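Local coordinates for protein carboxypeptidase 1 (Deinococcus radiodurans str. R1, PDB 5GIV) that is a zinc-dependent metallocarboxypeptidase of the M32 family that probably releases amino acids one after another from peptide C-termini with broad specificity, at residues A[429-434]-A[480-485]; A[177-182]-A[488-493]; A[434-439]-A[453-458]. All blocks are in the same frame, centred on the assembly; numbering follows the deposited sequence.

Contact 1. Residues A[429-434]-A[480-485]; sequences SAQFYA and TGQALT
Gln431 on helix 420-439 reaches across to Thr480 and to the loop 481-485 with its amide end. Its CG lies opposite the backbone N (chi1 -177°) and the chain stays extended, which carries the carboxamide straight off the helix into the bend of the loop. There all three polar positions of the amide are used. Gln431 NE2 donates to Thr480 OG1 at 3.1 Å, in the amide plane and nearly straight, and to Ala483 O at 2.9 Å, which it meets from above the carbonyl plane. Gln431 OE1 accepts from Thr485 N at 3.0 Å (N-H...O angle 162°). Three bonds thus fix the rotation of the buried amide, while Thr485 CG2 lies 3.6 Å from Gln431 OE1, the two side chains crossing at about a right angle. Thr480 OG1 is itself tied to Ile476 O, so the acceptor is positioned by its own helix; Thr480 CG2 lies 3.7 Å from Phe432 CD1, oblique to the ring. Gly481, with positive phi, turns the chain out of helix 472-480, and Thr485 OG1 caps Gly487 N at the start of the next helix. A glutamine amide thus bridges a helix to the backbone of an interhelical loop, within the mainly helical M32 fold.

Contact 2. Residues A[177-182]-A[488-493]; sequences AELRAA and PYLKYL
Leu490 projects from helix 487-501 against Ala182, Leu179 and Glu178, which line one side of helix 169-193. These two helices run almost parallel in the predominantly helical fold of M32 carboxypeptidases, their local axes 11.1 Å apart and 16° from alignment. At that spacing the backbones stay well separated, and the helices meet through side chains, mostly apolar. Leu490 is the main bump. With its CG opposite the carbonyl carbon (chi1 -63°), its two methyls fork over the facing helix: CD1 settles 3.7 Å from Ala182 CB and brushes the aliphatic CG of Glu178, whereas CD2 lies 3.6 Å from Leu179 CD2. The small side chain of Ala182 forms the floor of the hollow, one helical turn on from Glu178, and its CB points at the opposing helix.

Leu179 answers with a bump of its own. Its branched end leans into the notch beside Leu490 and Tyr489, so that CD2 touches both residues of helix 487-501. The leucine and tyrosine side chains cross at about a right angle. Leu183, one turn on from Leu179, extends the apolar seam by touching Tyr489, Leu490 and Leu493. On another flank Leu179 packs on Thr423 and Val427 of helix 420-439, which also meets Tyr489. The phenol hydroxyl is hydrogen-bonded to Asn358, and the tyrosine side chain lies about 13 Å from the zinc ion, so this seam is close to the catalytic centre without being part of it. The Tyr489 ring is touched in two ways: Leu493 CD1 rides 3.5 Å above one face, offset toward the rim, while Leu179 CD2 lies in the ring plane, 3.5 Å from Tyr489 CD2.

Contact 3. Residues A[434-439]-A[453-458]; sequences AAAEAA and SRLHGW
Ala435 and Ala436, toward the C-terminal part of helix 420-439, rest against the indole of Trp458, which reaches over from helix 453-464. The two local axes cross steeply, at 118°, and come within 9.6 Å; the side chains facing the indole are alanines. Ala435 meets the six-membered ring first: its CB lies 3.3 Å from Trp458 CH2, a tight contact, and its carbonyl carbon sits over one face toward the rim. The backbone then carries Ala436 across the same face. Its CA stands over the five-membered ring, 3.8 Å from the centroid and 17° off the normal, which makes a CH-pi contact. The Ala436 methyl is shared, with Trp458 CE3 at 3.6 Å and Leu455 CD1 at the same distance, so it is wedged between residues one turn apart on the second helix. Glu437 starts off away from that helix, and its OE1 instead takes the backbone N-H groups of Gly442 and Leu443. A turn beyond Ala435, Ala439 finishes the contact: its CB reaches the pyrrole side of the indole, 3.4 Å from Trp458 NE1, approaching obliquely.

The indole owes its place to a CG swung opposite the backbone N (chi1 -170°) and a ring turned about CB-CG so that its plane stands nearly at right angles to the plane of CA, CB and CG, which lays it flat along the alanine side of helix 420-439. Between the two helices the chain forms the short helix 443-448, joined to helix 453-464 by a salt bridge from Arg454 NE to Asp446 OD2. Leu455 reaches both that short helix, at Leu443 and Phe447, and helix 292-306, at Leu301, Trp302 and Val306, so helix 453-464 rests on helix 420-439, helix 443-448 and helix 292-306.

From the N terminus, residues 177-182 come first and pair with 488-493, 306 residues later, so contact 2 closes the widest loop, which includes the three-stranded sheet and the zinc-binding helices. Inside it, contact 1 joins 429-434 to 480-485, and inside that, contact 3 joins 434-439 to 453-458; the three nest without crossing. Helix 420-439 runs through contacts 1 and 3, which share Ala434 and touch where Phe432 O lies 3.5 Å from Trp458 CZ3. It also meets contact 2, with Ala430 CB 3.5 Å from Tyr489 CA. Helix 487-501 is tied directly to helix 169-193, and helix 420-439 links that pair to the 480-485 loop and helix 453-464.

Contact 1. Residues A[429-434]-A[480-485]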
# COMPACT_ATOMS: atom_id res chain seq x y z
N SER A 429 23.04 -8.87 20.69
CA SER A 429 23.51 -9.22 19.35
C SER A 429 24.78 -10.06 19.41
O SER A 429 24.88 -11.09 18.72
CB SER A 429 23.73 -7.95 18.51
OG SER A 429 24.82 -7.18 19.00
N ALA A 430 25.75 -9.64 20.22
CA ALA A 430 26.99 -10.41 20.35
C ALA A 430 26.79 -11.71 21.13
O ALA A 430 27.46 -12.71 20.86
CB ALA A 430 28.07 -9.56 21.03
N GLN A 431 25.89 -11.70 22.12
CA GLN A 431 25.61 -12.91 22.89
C GLN A 431 24.99 -13.98 22.00
O GLN A 431 25.41 -15.14 22.02
CB GLN A 431 24.71 -12.58 24.08
CG GLN A 431 24.39 -13.74 25.02
CD GLN A 431 23.77 -13.27 26.34
OE1 GLN A 431 23.85 -12.09 26.69
NE2 GLN A 431 23.14 -14.19 27.08
N PHE A 432 23.99 -13.60 21.19
CA PHE A 432 23.42 -14.55 20.25
C PHE A 432 24.45 -14.98 19.22
O PHE A 432 24.54 -16.17 18.88
CB PHE A 432 22.20 -13.95 19.54
CG PHE A 432 20.96 -13.98 20.36
CD1 PHE A 432 20.46 -15.18 20.84
CD2 PHE A 432 20.27 -12.81 20.63
CE1 PHE A 432 19.32 -15.21 21.60
CE2 PHE A 432 19.12 -12.83 21.39
CZ PHE A 432 18.64 -14.03 21.88
N TYR A 433 25.25 -14.04 18.73
CA TYR A 433 26.18 -14.37 17.66
C TYR A 433 27.22 -15.38 18.14
O TYR A 433 27.51 -16.35 17.43
CB TYR A 433 26.84 -13.10 17.16
CG TYR A 433 27.78 -13.32 16.02
CD1 TYR A 433 27.31 -13.36 14.72
CD2 TYR A 433 29.15 -13.50 16.24
CE1 TYR A 433 28.17 -13.55 13.65
CE2 TYR A 433 30.02 -13.69 15.18
CZ TYR A 433 29.52 -13.72 13.89
OH TYR A 433 30.38 -13.91 12.83
N ALA A 434 27.78 -15.17 19.34
CA ALA A 434 28.80 -16.07 19.86
C ALA A 434 28.25 -17.47 20.06
O ALA A 434 28.96 -18.47 19.83
CB ALA A 434 29.36 -15.53 21.17
N THR A 480 21.48 -19.42 24.39
CA THR A 480 22.89 -19.08 24.61
C THR A 480 23.49 -19.68 25.88
O THR A 480 24.70 -19.53 26.09
CB THR A 480 23.08 -17.55 24.64
OG1 THR A 480 22.61 -17.03 25.88
CG2 THR A 480 22.33 -16.89 23.50
N GLY A 481 22.69 -20.34 26.71
CA GLY A 481 23.18 -21.00 27.90
C GLY A 481 23.28 -20.13 29.13
O GLY A 481 23.63 -20.65 30.20
N GLN A 482 22.97 -18.84 29.03
CA GLN A 482 23.06 -17.94 30.17
C GLN A 482 22.11 -16.77 29.97
O GLN A 482 21.60 -16.53 28.87
CB GLN A 482 24.49 -17.43 30.36
CG GLN A 482 25.08 -16.84 29.09
CD GLN A 482 26.51 -16.39 29.28
OE1 GLN A 482 26.92 -16.02 30.37
NE2 GLN A 482 27.28 -16.43 28.20
N ALA A 483 21.86 -16.04 31.05
CA ALA A 483 21.02 -14.86 31.01
C ALA A 483 21.76 -13.71 30.33
O ALA A 483 22.94 -13.80 29.99
CB ALA A 483 20.58 -14.47 32.43
N LEU A 484 21.05 -12.59 30.16
CA LEU A 484 21.64 -11.42 29.53
C LEU A 484 22.95 -11.04 30.21
O LEU A 484 23.01 -10.92 31.43
CB LEU A 484 20.64 -10.26 29.59
CG LEU A 484 21.08 -8.87 29.12
CD1 LEU A 484 21.50 -8.90 27.67
CD2 LEU A 484 19.94 -7.88 29.31
N THR A 485 24.01 -10.90 29.41
CA THR A 485 25.29 -10.47 29.93
C THR A 485 26.01 -9.63 28.89
O THR A 485 26.01 -9.97 27.70
CB THR A 485 26.18 -11.66 30.36
OG1 THR A 485 27.52 -11.20 30.57
CG2 THR A 485 26.18 -12.74 29.29

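Contact 2. Residues A[177-182]-A[488-493]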
# COMPACT_ATOMS: atom_id res chain seq x y z
N ALA A 177 26.01 0.94 33.52
CA ALA A 177 27.27 1.20 34.22
C ALA A 177 28.41 0.38 33.63
O ALA A 177 29.51 0.89 33.40
CB ALA A 177 27.11 0.91 35.71
N GLU A 178 28.15 -0.90 33.37
CA GLU A 178 29.19 -1.76 32.82
C GLU A 178 29.60 -1.30 31.42
O GLU A 178 30.79 -1.27 31.10
CB GLU A 178 28.69 -3.20 32.82
CG GLU A 178 29.77 -4.23 32.66
CD GLU A 178 29.21 -5.63 32.80
OE1 GLU A 178 28.02 -5.74 33.19
OE2 GLU A 178 29.97 -6.60 32.58
N LEU A 179 28.62 -0.95 30.57
CA LEU A 179 28.97 -0.49 29.22
C LEU A 179 29.72 0.85 29.28
O LEU A 179 30.68 1.06 28.54
CB LEU A 179 27.73 -0.37 28.35
CG LEU A 179 26.95 -1.65 28.06
CD1 LEU A 179 25.78 -1.36 27.10
CD2 LEU A 179 27.85 -2.77 27.56
N ARG A 180 29.26 1.76 30.14
CA ARG A 180 29.94 3.04 30.31
C ARG A 180 31.38 2.85 30.76
O ARG A 180 32.30 3.47 30.21
CB ARG A 180 29.16 3.87 31.33
CG ARG A 180 29.59 5.31 31.48
CD ARG A 180 28.69 5.98 32.51
NE ARG A 180 28.02 7.17 31.98
CZ ARG A 180 26.82 7.58 32.37
NH1 ARG A 180 26.14 6.91 33.30
NH2 ARG A 180 26.29 8.68 31.84
N ALA A 181 31.60 1.99 31.77
CA ALA A 181 32.95 1.78 32.30
C ALA A 181 33.89 1.20 31.26
O ALA A 181 35.08 1.54 31.23
CB ALA A 181 32.90 0.87 33.53
N ALA A 182 33.39 0.33 30.38
CA ALA A 182 34.24 -0.29 29.38
C ALA A 182 34.30 0.51 28.08
O ALA A 182 35.37 0.61 27.46
CB ALA A 182 33.77 -1.72 29.09
N PRO A 488 29.98 -11.06 26.30
CA PRO A 488 30.28 -11.29 24.88
C PRO A 488 30.33 -10.00 24.08
O PRO A 488 31.16 -9.85 23.18
CB PRO A 488 29.15 -12.22 24.43
CG PRO A 488 28.66 -12.87 25.70
CD PRO A 488 28.81 -11.83 26.76
N TYR A 489 29.45 -9.05 24.42
CA TYR A 489 29.42 -7.76 23.75
C TYR A 489 30.71 -6.99 23.95
O TYR A 489 31.31 -6.50 22.99
CB TYR A 489 28.21 -6.96 24.25
CG TYR A 489 28.01 -5.59 23.64
CD1 TYR A 489 27.89 -5.42 22.26
CD2 TYR A 489 27.87 -4.46 24.45
CE1 TYR A 489 27.68 -4.17 21.71
CE2 TYR A 489 27.66 -3.21 23.91
CZ TYR A 489 27.56 -3.07 22.53
OH TYR A 489 27.34 -1.83 21.99
N LEU A 490 31.16 -6.86 25.20
CA LEU A 490 32.38 -6.09 25.46
C LEU A 490 33.60 -6.79 24.90
O LEU A 490 34.53 -6.14 24.41
CB LEU A 490 32.54 -5.84 26.95
CG LEU A 490 31.42 -5.00 27.58
CD1 LEU A 490 31.66 -4.80 29.07
CD2 LEU A 490 31.26 -3.64 26.85
N LYS A 491 33.62 -8.12 24.94
CA LYS A 491 34.74 -8.84 24.35
C LYS A 491 34.82 -8.60 22.85
O LYS A 491 35.91 -8.39 22.30
CB LYS A 491 34.61 -10.34 24.62
CG LYS A 491 35.76 -11.12 24.01
CD LYS A 491 35.63 -12.62 24.21
CE LYS A 491 36.76 -13.31 23.44
NZ LYS A 491 36.60 -14.80 23.33
N TYR A 492 33.67 -8.60 22.17
CA TYR A 492 33.63 -8.40 20.73
C TYR A 492 34.16 -7.02 20.34
O TYR A 492 34.97 -6.89 19.42
CB TYR A 492 32.21 -8.61 20.20
CG TYR A 492 31.87 -7.79 18.97
CD1 TYR A 492 32.46 -8.08 17.75
CD2 TYR A 492 30.94 -6.76 19.03
CE1 TYR A 492 32.16 -7.35 16.63
CE2 TYR A 492 30.63 -6.02 17.90
CZ TYR A 492 31.24 -6.32 16.70
OH TYR A 492 30.96 -5.59 15.57
N LEU A 493 33.71 -5.97 21.04
CA LEU A 493 34.12 -4.62 20.68
C LEU A 493 35.59 -4.39 21.00
O LEU A 493 36.36 -3.90 20.16
CB LEU A 493 33.24 -3.61 21.42
CG LEU A 493 31.78 -3.55 21.00
CD1 LEU A 493 31.02 -2.62 21.93
CD2 LEU A 493 31.66 -3.08 19.55

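Contact 3. Residues A[434-439]-A[453-458]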
# COMPACT_ATOMS: atom_id res chain seq x y z
N ALA A 434 27.78 -15.17 19.34
CA ALA A 434 28.80 -16.07 19.86
C ALA A 434 28.25 -17.47 20.06
O ALA A 434 28.96 -18.47 19.83
CB ALA A 434 29.36 -15.53 21.17
N ALA A 435 27.00 -17.58 20.51
CA ALA A 435 26.38 -18.90 20.60
C ALA A 435 26.29 -19.55 19.23
O ALA A 435 26.47 -20.77 19.11
CB ALA A 435 25.00 -18.79 21.25
N ALA A 436 26.01 -18.76 18.19
CA ALA A 436 25.94 -19.31 16.84
C ALA A 436 27.30 -19.79 16.35
O ALA A 436 27.39 -20.82 15.66
CB ALA A 436 25.37 -18.27 15.87
N GLU A 437 28.38 -19.07 16.67
CA GLU A 437 29.70 -19.53 16.26
C GLU A 437 30.14 -20.74 17.08
O GLU A 437 30.74 -21.68 16.53
CB GLU A 437 30.71 -18.38 16.36
CG GLU A 437 32.19 -18.82 16.41
CD GLU A 437 32.75 -19.40 15.10
OE1 GLU A 437 32.10 -19.28 14.03
OE2 GLU A 437 33.86 -19.99 15.15
N ALA A 438 29.84 -20.76 18.37
CA ALA A 438 30.14 -21.94 19.18
C ALA A 438 29.51 -23.20 18.60
O ALA A 438 30.13 -24.27 18.61
CB ALA A 438 29.67 -21.72 20.62
N ALA A 439 28.29 -23.09 18.08
CA ALA A 439 27.62 -24.24 17.49
C ALA A 439 28.00 -24.48 16.03
O ALA A 439 27.62 -25.52 15.48
CB ALA A 439 26.10 -24.10 17.58
N SER A 453 23.87 -19.50 5.59
CA SER A 453 22.84 -20.46 5.96
C SER A 453 23.07 -21.06 7.35
O SER A 453 22.10 -21.36 8.06
CB SER A 453 22.76 -21.54 4.89
OG SER A 453 24.03 -22.11 4.67
N ARG A 454 24.33 -21.23 7.76
CA ARG A 454 24.60 -21.79 9.08
C ARG A 454 24.27 -20.78 10.17
O ARG A 454 23.69 -21.15 11.21
CB ARG A 454 26.05 -22.25 9.18
CG ARG A 454 26.41 -23.34 8.20
CD ARG A 454 27.53 -24.21 8.74
NE ARG A 454 28.77 -23.47 8.96
CZ ARG A 454 29.75 -23.90 9.75
NH1 ARG A 454 29.62 -25.05 10.40
NH2 ARG A 454 30.85 -23.17 9.89
N LEU A 455 24.63 -19.52 9.98
CA LEU A 455 24.27 -18.50 10.96
C LEU A 455 22.77 -18.28 10.99
O LEU A 455 22.14 -18.33 12.05
CB LEU A 455 25.02 -17.20 10.66
CG LEU A 455 24.59 -15.97 11.45
CD1 LEU A 455 24.82 -16.15 12.96
CD2 LEU A 455 25.32 -14.73 10.94
N HIS A 456 22.16 -18.08 9.82
CA HIS A 456 20.72 -17.89 9.75
C HIS A 456 19.97 -19.12 10.25
O HIS A 456 19.00 -19.00 11.02
CB HIS A 456 20.32 -17.52 8.32
CG HIS A 456 18.87 -17.21 8.15
ND1 HIS A 456 17.99 -18.08 7.54
CD2 HIS A 456 18.13 -16.15 8.53
CE1 HIS A 456 16.78 -17.56 7.54
NE2 HIS A 456 16.84 -16.38 8.14
N GLY A 457 20.42 -20.32 9.86
CA GLY A 457 19.77 -21.53 10.33
C GLY A 457 19.80 -21.64 11.84
O GLY A 457 18.78 -21.93 12.47
N TRP A 458 20.95 -21.35 12.44
CA TRP A 458 21.04 -21.38 13.90
C TRP A 458 20.07 -20.39 14.53
O TRP A 458 19.35 -20.72 15.48
CB TRP A 458 22.48 -21.09 14.33
CG TRP A 458 22.70 -21.34 15.80
CD1 TRP A 458 23.14 -22.50 16.38
CD2 TRP A 458 22.47 -20.41 16.87
NE1 TRP A 458 23.20 -22.35 17.74
CE2 TRP A 458 22.80 -21.08 18.07
CE3 TRP A 458 22.04 -19.08 16.93
CZ2 TRP A 458 22.71 -20.47 19.32
CZ3 TRP A 458 21.94 -18.47 18.17
CH2 TRP A 458 22.28 -19.16 19.35